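Local structure of spartin (Homo sapiens, 4U7I) at residues Lys23-Asp28 and Asn38-Gly43; Gln42-Leu47 and Asn81-Leu86; Arg49-Ser54 and Lys74-Leu79. The protein acts as a lipophagy receptor and lipid transfer protein in lipid droplet turnover, and binds the ESCRT-III protein IST1 through its MIT domain. All blocks are in the same frame, centred on the assembly; numbering follows the deposited sequence.

Contact 1: Lys23-Asp28 and Asn38-Gly43; sequences KGLNTD and NYYKQG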
loop_
_atom_site.group_PDB
_atom_site.type_symbol
_atom_site.label_atom_id
_atom_site.label_comp_id
_atom_site.label_asym_id
_atom_site.label_seq_id
_atom_site.Cartn_x
_atom_site.Cartn_y
_atom_site.Cartn_z
ATOM N N LYS A 23 1.992 4.080 9.136
ATOM C CA LYS A 23 1.501 5.077 10.093
ATOM C C LYS A 23 0.029 4.809 10.403
ATOM O O LYS A 23 -0.409 4.869 11.560
ATOM C CB LYS A 23 1.674 6.496 9.557
ATOM C CG LYS A 23 3.108 6.964 9.514
ATOM C CD LYS A 23 3.207 8.356 8.897
ATOM C CE LYS A 23 2.379 9.377 9.652
ATOM N NZ LYS A 23 2.925 9.603 11.018
ATOM N N GLY A 24 -0.731 4.505 9.365
ATOM C CA GLY A 24 -2.142 4.210 9.541
ATOM C C GLY A 24 -2.332 3.028 10.476
ATOM O O GLY A 24 -3.148 3.085 11.395
ATOM N N LEU A 25 -1.592 1.950 10.238
ATOM C CA LEU A 25 -1.711 0.760 11.104
ATOM C C LEU A 25 -1.261 1.052 12.535
ATOM O O LEU A 25 -1.894 0.603 13.489
ATOM C CB LEU A 25 -0.901 -0.405 10.546
ATOM C CG LEU A 25 -1.536 -1.094 9.347
ATOM C CD1 LEU A 25 -0.467 -1.881 8.620
ATOM C CD2 LEU A 25 -2.667 -2.005 9.834
ATOM N N ASN A 26 -0.168 1.802 12.700
ATOM C CA ASN A 26 0.250 2.178 14.052
ATOM C C ASN A 26 -0.854 2.909 14.804
ATOM O O ASN A 26 -1.123 2.610 15.976
ATOM C CB ASN A 26 1.497 3.085 14.042
ATOM C CG ASN A 26 2.780 2.325 13.791
ATOM O OD1 ASN A 26 2.796 1.095 13.761
ATOM N ND2 ASN A 26 3.879 3.065 13.621
ATOM N N THR A 27 -1.477 3.890 14.151
ATOM C CA THR A 27 -2.485 4.698 14.838
ATOM C C THR A 27 -3.768 3.912 15.035
ATOM O O THR A 27 -4.470 4.073 16.032
ATOM C CB THR A 27 -2.778 6.018 14.082
ATOM O OG1 THR A 27 -3.068 5.753 12.709
ATOM C CG2 THR A 27 -1.534 6.891 14.134
ATOM N N ASP A 28 -4.061 3.049 14.082
ATOM C CA ASP A 28 -5.222 2.171 14.183
ATOM C C ASP A 28 -5.087 1.231 15.387
ATOM O O ASP A 28 -6.032 1.049 16.170
ATOM C CB ASP A 28 -5.364 1.380 12.879
ATOM C CG ASP A 28 -6.776 0.886 12.640
ATOM O OD1 ASP A 28 -7.548 0.829 13.614
ATOM O OD2 ASP A 28 -7.104 0.547 11.475
ATOM N N ASN A 38 -6.933 9.076 7.978
ATOM C CA ASN A 38 -6.131 10.075 7.272
ATOM C C ASN A 38 -4.940 9.449 6.553
ATOM O O ASN A 38 -4.725 9.675 5.363
ATOM C CB ASN A 38 -5.627 11.136 8.240
ATOM C CG ASN A 38 -4.755 12.172 7.559
ATOM O OD1 ASN A 38 -4.980 12.522 6.402
ATOM N ND2 ASN A 38 -3.747 12.660 8.272
ATOM N N TYR A 39 -4.158 8.670 7.285
ATOM C CA TYR A 39 -2.977 8.044 6.702
ATOM C C TYR A 39 -3.361 7.013 5.671
ATOM O O TYR A 39 -2.717 6.907 4.630
ATOM C CB TYR A 39 -2.113 7.424 7.787
ATOM C CG TYR A 39 -1.683 8.436 8.817
ATOM C CD1 TYR A 39 -1.274 9.705 8.445
ATOM C CD2 TYR A 39 -1.711 8.127 10.163
ATOM C CE1 TYR A 39 -0.895 10.635 9.400
ATOM C CE2 TYR A 39 -1.328 9.039 11.118
ATOM C CZ TYR A 39 -0.926 10.290 10.738
ATOM O OH TYR A 39 -0.563 11.188 11.719
ATOM N N TYR A 40 -4.418 6.250 5.947
ATOM C CA TYR A 40 -4.846 5.237 5.000
ATOM C C TYR A 40 -5.209 5.877 3.664
ATOM O O TYR A 40 -4.848 5.356 2.604
ATOM C CB TYR A 40 -6.037 4.433 5.540
ATOM C CG TYR A 40 -5.734 3.439 6.653
ATOM C CD1 TYR A 40 -4.494 2.814 6.763
ATOM C CD2 TYR A 40 -6.712 3.118 7.590
ATOM C CE1 TYR A 40 -4.245 1.886 7.782
ATOM C CE2 TYR A 40 -6.459 2.214 8.617
ATOM C CZ TYR A 40 -5.233 1.608 8.711
ATOM O OH TYR A 40 -5.004 0.705 9.735
ATOM N N LYS A 41 -5.936 6.994 3.703
ATOM C CA LYS A 41 -6.327 7.649 2.462
ATOM C C LYS A 41 -5.097 8.149 1.716
ATOM O O LYS A 41 -5.047 8.086 0.488
ATOM C CB LYS A 41 -7.302 8.796 2.727
ATOM C CG LYS A 41 -8.703 8.310 3.076
ATOM C CD LYS A 41 -9.685 9.452 3.248
ATOM C CE LYS A 41 -9.434 10.197 4.526
ATOM N N GLN A 42 -4.099 8.638 2.444
ATOM C CA GLN A 42 -2.883 9.079 1.772
ATOM C C GLN A 42 -2.182 7.878 1.164
ATOM O O GLN A 42 -1.682 7.950 0.043
ATOM C CB GLN A 42 -1.950 9.827 2.726
ATOM C CG GLN A 42 -2.549 11.121 3.222
ATOM C CD GLN A 42 -1.592 11.905 4.075
ATOM O OE1 GLN A 42 -0.575 12.403 3.585
ATOM N NE2 GLN A 42 -1.901 12.012 5.368
ATOM N N GLY A 43 -2.176 6.761 1.887
ATOM C CA GLY A 43 -1.540 5.560 1.380
ATOM C C GLY A 43 -2.214 5.079 0.101
ATOM O O GLY A 43 -1.543 4.702 -0.858
#
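Tyr-40 reaches across to Asp-28 and gives its phenolic proton to the carboxylate, OH to OD2 at 2.7 Å. The oxygen lies in the plane of the ring at its edge and receives the proton on its anti lone pair, with carboxylate and ring planes 61° apart. On the way the ring passes Gly-24, whose backbone carbon C is 3.5 Å from Tyr-40 CE1, and Leu-25 sets CD2 beside the hydroxyl. The second tyrosine meets Lys-23. Its CE sits over one face of the Tyr-39 ring, 3.7 Å from the centroid, a CH-pi contact offset toward the rim, while NZ makes an off-centre cation-pi contact. The lysine chain runs straight as far as CD and then bends at chi3 and chi4 (58° and 67°), which folds its end back over the ring. Thr-27 comes to the edge of the same ring, with CG2 3.7 Å from Tyr-39 CE2.

Behind these contacts segments 23-28 and 38-43, on helices 5-29 and 33-51, run antiparallel with their axes 8.4 Å apart. At Gly-24, which has no side chain, the backbones come closest, CA to Tyr-39 CA at 4.8 Å, and the Tyr-40 ring lies against its main chain. This is the first hairpin of the three-helix MIT bundle. Glu-35 takes a hydrogen bond from the Tyr-39 hydroxyl, and Arg-85 of helix 63-90 forms a salt bridge with Asp-28 OD2. Apolar packing from the bound IST1 peptide reaches both Asp-28 and Tyr-40. With a phenol and a guanidinium sharing one buried carboxylate oxygen, Asp-28 is probably ionised, and that oxygen links residues of all three helices.

Contact 2: Gln42-Leu47 and Asn81-Leu86; sequences QGIGHL and NVRTRL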
loop_
_atom_site.group_PDB
_atom_site.type_symbol
_atom_site.label_atom_id
_atom_site.label_comp_id
_atom_site.label_asym_id
_atom_site.label_seq_id
_atom_site.Cartn_x
_atom_site.Cartn_y
_atom_site.Cartn_z
ATOM N N GLN A 42 -4.099 8.638 2.444
ATOM C CA GLN A 42 -2.883 9.079 1.772
ATOM C C GLN A 42 -2.182 7.878 1.164
ATOM O O GLN A 42 -1.682 7.950 0.043
ATOM C CB GLN A 42 -1.950 9.827 2.726
ATOM C CG GLN A 42 -2.549 11.121 3.222
ATOM C CD GLN A 42 -1.592 11.905 4.075
ATOM O OE1 GLN A 42 -0.575 12.403 3.585
ATOM N NE2 GLN A 42 -1.901 12.012 5.368
ATOM N N GLY A 43 -2.176 6.761 1.887
ATOM C CA GLY A 43 -1.540 5.560 1.380
ATOM C C GLY A 43 -2.214 5.079 0.101
ATOM O O GLY A 43 -1.543 4.702 -0.858
ATOM N N ILE A 44 -3.544 5.107 0.084
ATOM C CA ILE A 44 -4.308 4.707 -1.101
ATOM C C ILE A 44 -3.879 5.511 -2.331
ATOM O O ILE A 44 -3.714 4.945 -3.410
ATOM C CB ILE A 44 -5.831 4.857 -0.854
ATOM C CG1 ILE A 44 -6.299 3.740 0.078
ATOM C CG2 ILE A 44 -6.599 4.799 -2.161
ATOM C CD1 ILE A 44 -7.740 3.861 0.551
ATOM N N GLY A 45 -3.661 6.814 -2.163
ATOM C CA GLY A 45 -3.252 7.661 -3.273
ATOM C C GLY A 45 -1.941 7.183 -3.874
ATOM O O GLY A 45 -1.802 7.061 -5.095
ATOM N N HIS A 46 -0.972 6.908 -3.009
ATOM C CA HIS A 46 0.325 6.431 -3.478
ATOM C C HIS A 46 0.218 5.040 -4.084
ATOM O O HIS A 46 0.865 4.761 -5.100
ATOM C CB HIS A 46 1.337 6.441 -2.337
ATOM C CG HIS A 46 1.557 7.805 -1.765
ATOM N ND1 HIS A 46 2.142 8.821 -2.487
ATOM C CD2 HIS A 46 1.242 8.331 -0.561
ATOM C CE1 HIS A 46 2.186 9.914 -1.747
ATOM N NE2 HIS A 46 1.645 9.646 -0.574
ATOM N N LEU A 47 -0.581 4.163 -3.476
ATOM C CA LEU A 47 -0.711 2.798 -4.002
ATOM C C LEU A 47 -1.291 2.848 -5.412
ATOM O O LEU A 47 -0.793 2.192 -6.336
ATOM C CB LEU A 47 -1.604 1.918 -3.109
ATOM C CG LEU A 47 -1.022 1.606 -1.727
ATOM C CD1 LEU A 47 -2.119 1.148 -0.801
ATOM C CD2 LEU A 47 0.044 0.534 -1.855
ATOM N N ASN A 81 -6.403 -4.453 1.150
ATOM C CA ASN A 81 -6.520 -4.458 2.615
ATOM C C ASN A 81 -6.818 -3.079 3.206
ATOM O O ASN A 81 -7.650 -2.961 4.114
ATOM C CB ASN A 81 -5.250 -5.017 3.249
ATOM C CG ASN A 81 -5.020 -6.473 2.890
ATOM O OD1 ASN A 81 -5.966 -7.204 2.599
ATOM N ND2 ASN A 81 -3.764 -6.897 2.897
ATOM N N VAL A 82 -6.140 -2.047 2.702
ATOM C CA VAL A 82 -6.361 -0.681 3.202
ATOM C C VAL A 82 -7.774 -0.215 2.873
ATOM O O VAL A 82 -8.462 0.400 3.705
ATOM C CB VAL A 82 -5.340 0.326 2.613
ATOM C CG1 VAL A 82 -5.643 1.746 3.082
ATOM C CG2 VAL A 82 -3.922 -0.057 3.020
ATOM N N ARG A 83 -8.230 -0.513 1.663
ATOM C CA ARG A 83 -9.563 -0.076 1.272
ATOM C C ARG A 83 -10.635 -0.739 2.139
ATOM O O ARG A 83 -11.630 -0.103 2.511
ATOM C CB ARG A 83 -9.794 -0.350 -0.214
ATOM C CG ARG A 83 -9.203 0.750 -1.094
ATOM C CD ARG A 83 -9.525 0.574 -2.571
ATOM N NE ARG A 83 -9.542 1.862 -3.264
ATOM C CZ ARG A 83 -9.432 2.011 -4.581
ATOM N NH1 ARG A 83 -9.282 0.949 -5.365
ATOM N NH2 ARG A 83 -9.472 3.225 -5.116
ATOM N N THR A 84 -10.417 -2.005 2.481
ATOM C CA THR A 84 -11.346 -2.715 3.359
ATOM C C THR A 84 -11.372 -2.071 4.745
ATOM O O THR A 84 -12.441 -1.759 5.283
ATOM C CB THR A 84 -10.969 -4.187 3.490
ATOM O OG1 THR A 84 -11.166 -4.829 2.222
ATOM C CG2 THR A 84 -11.824 -4.869 4.551
ATOM N N ARG A 85 -10.196 -1.864 5.324
ATOM C CA ARG A 85 -10.121 -1.296 6.673
ATOM C C ARG A 85 -10.695 0.116 6.699
ATOM O O ARG A 85 -11.378 0.516 7.649
ATOM C CB ARG A 85 -8.675 -1.289 7.175
ATOM C CG ARG A 85 -8.521 -0.766 8.597
ATOM C CD ARG A 85 -9.327 -1.622 9.586
ATOM N NE ARG A 85 -9.153 -1.158 10.965
ATOM C CZ ARG A 85 -9.776 -1.686 12.014
ATOM N NH1 ARG A 85 -10.621 -2.692 11.836
ATOM N NH2 ARG A 85 -9.564 -1.208 13.236
ATOM N N LEU A 86 -10.422 0.875 5.647
ATOM C CA LEU A 86 -10.933 2.237 5.576
ATOM C C LEU A 86 -12.455 2.268 5.571
ATOM O O LEU A 86 -13.074 3.073 6.267
ATOM C CB LEU A 86 -10.383 2.941 4.338
ATOM C CG LEU A 86 -10.811 4.411 4.233
ATOM C CD1 LEU A 86 -10.414 5.199 5.474
ATOM C CD2 LEU A 86 -10.216 5.045 2.981
#
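Ile-44 carries this contact, pushing its CG1-CD1 arm against the surface of helix 63-90 among Val-82, Arg-83 and Leu-86. CG1 lies anti to the carbonyl carbon (chi1 -73°) and the arm continues extended through chi2 (173°), which brings CD1 out to the far helix. There CD1 is 3.7 Å from Leu-86 CD2 and 3.8 Å from Arg-83 CG, so the methyl touches two residues a little less than one turn apart.

Val-82 meets the same arm nearer its base. Its CG1 comes to Ile-44 CG1 at 3.7 Å, the two side chains lying alongside and pointing opposite ways. The other branch, CG2, faces Leu-47 CD1 more loosely, at 4.4 Å. Helices 33-51 and 63-90 are the second and third of the MIT bundle; their segments 42-47 and 81-86 run antiparallel at 152°, with axes 10.2 Å apart, a spacing filled by branched aliphatic side chains and crossed by no hydrogen bond. Val-82 also touches Tyr-40 and reaches Val-21 of helix 5-29, so it stands where all three helices converge; Leu-47 likewise reaches Ala-17. Leu-47 and Val-82 each also pack on an aromatic side chain of the bound IST1 peptide.

Arg-83 closes the outer margin. Its chain, extended from CG to NE, crosses Ile-44 at about a right angle, and it is the aliphatic CG that touches CD1. The guanidinium lies obliquely near Ile-44 CG2, and the side chain also leans on Leu-48, one turn along helix 33-51 from Ile-44.

Contact 3: Arg49-Ser54 and Lys74-Leu79; sequences RGISIS and KMKETL
Met-75 bends its chain at chi3 (-81°) and lays the terminal methyl against the backbone of Gly-50, CE to CA at 3.9 Å. The contact joins the C-terminal part of helix 33-51 to helix 63-90, the second and third helices of the three-helix MIT bundle. Just before the methionine, Lys-74 is turned to the bound IST1 peptide, where its NZ pairs with an acidic side chain of that other chain. Gly-50 presents bare main chain to the Met-75 methyl, which also lies near its carbonyl carbon. Higher up the same side chain, Met-75 CB lies 3.9 Å from Ile-51 CG1. Met-75 is buried and touches Ile-10 of helix 5-29 as well as Leu-47, which places it between the three helices.

Lys-76 is the next residue and lies toward the solvent. Its CG is within 3.6 Å of Ile-51 CD1, and CD continues past Ile-51 CG2, so the isoleucine is flanked by the aliphatic part of the lysine while the chain turns at chi3 (-71°). Thr-78, further on, packs on an aromatic side chain of the IST1 peptide.

Leu-79, one turn beyond Met-75, adds a third side chain to those touching Ile-51 and also leans on Leu-47 and Leu-48. No hydrogen bond crosses between the segments. Within the first segment, Ser-52 OG hydrogen-bonds back to Arg-49 O at 2.6 Å. Across the interface, the isoleucine's extended arm ends with CD1 3.7 Å from Leu-79 CD2.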
loop_
_atom_site.group_PDB
_atom_site.type_symbol
_atom_site.label_atom_id
_atom_site.label_comp_id
_atom_site.label_asym_id
_atom_site.label_seq_id
_atom_site.Cartn_x
_atom_site.Cartn_y
_atom_site.Cartn_z
ATOM N N ARG A 49 -1.222 5.168 -7.629
ATOM C CA ARG A 49 -0.308 5.698 -8.629
ATOM C C ARG A 49 0.713 4.655 -9.062
ATOM O O ARG A 49 0.981 4.499 -10.253
ATOM C CB ARG A 49 0.417 6.930 -8.101
ATOM C CG ARG A 49 1.352 7.548 -9.132
ATOM C CD ARG A 49 1.926 8.857 -8.638
ATOM N NE ARG A 49 2.810 8.661 -7.493
ATOM C CZ ARG A 49 2.448 8.846 -6.227
ATOM N NH1 ARG A 49 1.213 9.233 -5.936
ATOM N NH2 ARG A 49 3.325 8.648 -5.252
ATOM N N GLY A 50 1.301 3.968 -8.091
ATOM C CA GLY A 50 2.307 2.952 -8.371
ATOM C C GLY A 50 1.734 1.820 -9.206
ATOM O O GLY A 50 2.384 1.314 -10.118
ATOM N N ILE A 51 0.501 1.434 -8.900
ATOM C CA ILE A 51 -0.158 0.323 -9.587
ATOM C C ILE A 51 -0.511 0.713 -11.021
ATOM O O ILE A 51 -0.542 -0.130 -11.924
ATOM C CB ILE A 51 -1.418 -0.119 -8.807
ATOM C CG1 ILE A 51 -0.999 -0.799 -7.505
ATOM C CG2 ILE A 51 -2.278 -1.065 -9.629
ATOM C CD1 ILE A 51 -2.117 -0.868 -6.449
ATOM N N SER A 52 -0.740 2.003 -11.243
ATOM C CA SER A 52 -1.223 2.479 -12.544
ATOM C C SER A 52 -0.176 2.434 -13.660
ATOM O O SER A 52 -0.520 2.551 -14.835
ATOM C CB SER A 52 -1.730 3.908 -12.411
ATOM O OG SER A 52 -0.634 4.799 -12.296
ATOM N N ILE A 53 1.096 2.277 -13.300
ATOM C CA ILE A 53 2.168 2.336 -14.290
ATOM C C ILE A 53 2.241 1.048 -15.115
ATOM O O ILE A 53 2.390 -0.033 -14.562
ATOM C CB ILE A 53 3.535 2.590 -13.617
ATOM C CG1 ILE A 53 3.471 3.847 -12.741
ATOM C CG2 ILE A 53 4.637 2.657 -14.668
ATOM C CD1 ILE A 53 3.055 5.088 -13.496
ATOM N N SER A 54 2.106 1.170 -16.434
ATOM C CA SER A 54 2.198 0.020 -17.335
ATOM C C SER A 54 3.552 -0.658 -17.148
ATOM O O SER A 54 4.579 0.016 -17.160
ATOM C CB SER A 54 2.000 0.461 -18.793
ATOM O OG SER A 54 2.153 -0.626 -19.699
ATOM N N LYS A 74 2.715 -6.322 -4.629
ATOM C CA LYS A 74 2.588 -6.046 -3.201
ATOM C C LYS A 74 1.617 -4.904 -2.967
ATOM O O LYS A 74 0.798 -4.938 -2.043
ATOM C CB LYS A 74 3.945 -5.696 -2.587
ATOM C CG LYS A 74 4.954 -6.832 -2.568
ATOM C CD LYS A 74 4.469 -7.985 -1.714
ATOM C CE LYS A 74 5.572 -9.012 -1.524
ATOM N NZ LYS A 74 5.055 -10.258 -0.902
ATOM N N MET A 75 1.715 -3.880 -3.805
ATOM C CA MET A 75 0.869 -2.712 -3.652
ATOM C C MET A 75 -0.595 -3.038 -3.913
ATOM O O MET A 75 -1.475 -2.512 -3.227
ATOM C CB MET A 75 1.362 -1.586 -4.566
ATOM C CG MET A 75 2.645 -0.953 -4.044
ATOM S SD MET A 75 3.058 0.614 -4.827
ATOM C CE MET A 75 3.801 0.022 -6.334
ATOM N N LYS A 76 -0.882 -3.915 -4.877
ATOM C CA LYS A 76 -2.276 -4.256 -5.149
ATOM C C LYS A 76 -2.894 -4.998 -3.971
ATOM O O LYS A 76 -4.050 -4.773 -3.627
ATOM C CB LYS A 76 -2.405 -5.097 -6.424
ATOM C CG LYS A 76 -2.246 -4.284 -7.673
ATOM C CD LYS A 76 -2.441 -5.126 -8.909
ATOM C CE LYS A 76 -1.280 -6.069 -9.110
ATOM N NZ LYS A 76 -1.491 -6.880 -10.344
ATOM N N GLU A 77 -2.112 -5.868 -3.347
ATOM C CA GLU A 77 -2.597 -6.635 -2.209
ATOM C C GLU A 77 -2.898 -5.704 -1.038
ATOM O O GLU A 77 -3.927 -5.810 -0.373
ATOM C CB GLU A 77 -1.570 -7.684 -1.807
ATOM C CG GLU A 77 -1.934 -8.485 -0.583
ATOM C CD GLU A 77 -1.067 -9.717 -0.438
ATOM O OE1 GLU A 77 -0.414 -10.096 -1.436
ATOM O OE2 GLU A 77 -1.034 -10.301 0.665
ATOM N N THR A 78 -1.983 -4.780 -0.790
ATOM C CA THR A 78 -2.151 -3.855 0.311
ATOM C C THR A 78 -3.279 -2.881 0.036
ATOM O O THR A 78 -4.037 -2.532 0.945
ATOM C CB THR A 78 -0.837 -3.116 0.578
ATOM O OG1 THR A 78 0.060 -4.037 1.199
ATOM C CG2 THR A 78 -1.044 -1.923 1.495
ATOM N N LEU A 79 -3.420 -2.463 -1.216
ATOM C CA LEU A 79 -4.505 -1.547 -1.564
ATOM C C LEU A 79 -5.856 -2.178 -1.214
ATOM O O LEU A 79 -6.742 -1.507 -0.678
ATOM C CB LEU A 79 -4.453 -1.179 -3.047
ATOM C CG LEU A 79 -5.638 -0.383 -3.600
ATOM C CD1 LEU A 79 -5.768 0.976 -2.927
ATOM C CD2 LEU A 79 -5.517 -0.208 -5.103
#

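How the contacts relate
Helix 33-51 runs through all three contacts, pairing with helix 5-29 in contact 1 and with helix 63-90 in contacts 2 and 3. Contacts 1 and 2 are buried, contact 3 only partly. Contact 1 is the polar one, closely spaced and built on tyrosines, whereas contacts 2 and 3 are aliphatic, each with an isoleucine packed against helix 63-90 and an arginine or lysine chain at its margin. Contacts 1 and 2 are tied by Asp-28 with Arg-85 and by packing of Tyr-40 CB on Val-82 CG1 at 3.7 Å; contacts 2 and 3 join by packing of Leu-47 on Met-75, Thr-78 and Leu-79. Contacts 1 and 3 do not touch, their centres being about 17 Å apart.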